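Long-range contact in PAN2-PAN3 deadenylation complex catalytic subunit pan2 (Neurospora crassa, PDB 4CZX), which probably trims mRNA poly(A) tails as the catalytic subunit of the PAN deadenylation complex, the present chain being its N-terminal WD40 domain: residues 206-211 with 247-252. Residues are numbered along the deposited sequence; the frame is centred on the assembly and turned at random.
Sequences VTCGGS and AHVRMH
Between two neighbouring blades of the WD40 propeller, Val206 and Cys208 on strand 204-210 pack against Val249 and Met251 on strand 248-251, the innermost strand of the next blade. The axes run antiparallel at 175° and approach to 6.3 Å, yet no hydrogen bond joins the two segments; the strands meet through side chains packed on each other and, at Cys208, on the facing backbone. The CB of Val249 points toward the facing strand. With CG1 between the backbone N and the carbonyl carbon (chi1 67°) and CG2 anti to N, both methyls meet Val206: CG1 of Val249 lies 3.8 Å from CG2 of Val206. That same Val206 methyl also touches the thioether of Met251, CG2 to SD 3.9 Å, where the methionine chain bends at chi2 and chi3. Further along, Cys208 lays its SG against the backbone of His248, 3.5 Å from the carbonyl carbon of His248, and reaches CB of Val249 at 3.8 Å. Cys208 CB rests 3.5 Å from the carbonyl O of Ala247, an oxygen that Asn196 ND2 satisfies. An alanine in place of Val249 would probably open a gap opposite Val206, costing its CG2 both methyl contacts. Polar links flank this apolar seam: Asp197, on strand 194-200, accepts the backbone N-H of Val249 and forms a salt bridge with Arg250, whose NH1 also bonds to Val249 O (3.0 Å). Ala247 and His248 form a classic beta bulge against the adjoining strand 258-262. Such apolar, face-to-face packing of successive blade sheets is typical of the beta-propeller fold.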
# COMPACT_ATOMS: atom_id res chain seq x y z
N VAL A 206 14.04 31.39 -35.71
CA VAL A 206 14.11 30.27 -36.64
C VAL A 206 13.05 29.23 -36.26
O VAL A 206 12.81 28.96 -35.08
CB VAL A 206 15.51 29.62 -36.67
CG1 VAL A 206 16.48 30.46 -37.48
CG2 VAL A 206 16.03 29.36 -35.24
N THR A 207 12.37 28.66 -37.26
CA THR A 207 11.34 27.67 -36.98
C THR A 207 11.41 26.49 -37.92
O THR A 207 11.90 26.60 -39.05
CB THR A 207 9.90 28.25 -37.07
OG1 THR A 207 9.64 28.68 -38.41
CG2 THR A 207 9.70 29.41 -36.09
N CYS A 208 10.90 25.36 -37.42
CA CYS A 208 10.64 24.18 -38.23
C CYS A 208 9.15 23.88 -38.17
O CYS A 208 8.51 24.11 -37.15
CB CYS A 208 11.43 22.97 -37.71
SG CYS A 208 13.21 23.22 -37.67
N GLY A 209 8.57 23.36 -39.25
CA GLY A 209 7.16 23.05 -39.21
C GLY A 209 6.69 22.45 -40.51
O GLY A 209 7.51 21.96 -41.30
N GLY A 210 5.38 22.49 -40.74
CA GLY A 210 4.81 21.93 -41.97
C GLY A 210 3.45 22.49 -42.34
O GLY A 210 2.84 23.27 -41.59
N SER A 211 2.96 22.07 -43.50
CA SER A 211 1.77 22.65 -44.12
C SER A 211 0.45 22.05 -43.66
O SER A 211 -0.60 22.68 -43.81
CB SER A 211 1.87 22.53 -45.64
OG SER A 211 2.97 23.28 -46.14
N ALA A 247 13.33 19.28 -38.79
CA ALA A 247 12.48 18.90 -37.67
C ALA A 247 12.75 19.77 -36.44
O ALA A 247 11.82 20.15 -35.73
CB ALA A 247 12.68 17.43 -37.34
N HIS A 248 14.03 20.06 -36.20
CA HIS A 248 14.42 20.87 -35.04
C HIS A 248 15.52 21.84 -35.39
O HIS A 248 16.29 21.63 -36.35
CB HIS A 248 14.86 19.98 -33.88
CG HIS A 248 13.86 18.92 -33.53
ND1 HIS A 248 12.74 19.18 -32.79
CD2 HIS A 248 13.80 17.62 -33.88
CE1 HIS A 248 12.01 18.08 -32.69
NE2 HIS A 248 12.64 17.12 -33.34
N VAL A 249 15.58 22.92 -34.61
CA VAL A 249 16.56 23.96 -34.83
C VAL A 249 16.90 24.66 -33.51
O VAL A 249 16.04 24.88 -32.65
CB VAL A 249 16.07 25.00 -35.87
CG1 VAL A 249 14.87 25.79 -35.33
CG2 VAL A 249 17.20 25.92 -36.31
N ARG A 250 18.18 24.98 -33.36
CA ARG A 250 18.65 25.80 -32.26
C ARG A 250 19.65 26.81 -32.80
O ARG A 250 20.48 26.47 -33.64
CB ARG A 250 19.32 24.96 -31.17
CG ARG A 250 18.36 24.11 -30.34
CD ARG A 250 17.48 24.98 -29.46
NE ARG A 250 16.60 24.18 -28.59
CZ ARG A 250 15.32 23.93 -28.85
NH1 ARG A 250 14.75 24.38 -29.97
NH2 ARG A 250 14.61 23.22 -27.99
N MET A 251 19.57 28.04 -32.30
CA MET A 251 20.61 29.03 -32.57
C MET A 251 21.87 28.63 -31.81
O MET A 251 21.78 28.18 -30.65
CB MET A 251 20.18 30.43 -32.15
CG MET A 251 19.03 30.99 -32.97
SD MET A 251 19.44 31.14 -34.72
CE MET A 251 20.79 32.33 -34.71
N HIS A 252 23.01 28.76 -32.46
CA HIS A 252 24.29 28.50 -31.82
C HIS A 252 24.59 29.64 -30.85
O HIS A 252 24.57 30.80 -31.26
CB HIS A 252 25.39 28.35 -32.87
CG HIS A 252 26.60 27.62 -32.38
ND1 HIS A 252 27.46 28.15 -31.44
CD2 HIS A 252 27.10 26.40 -32.70
CE1 HIS A 252 28.43 27.29 -31.20
NE2 HIS A 252 28.23 26.22 -31.95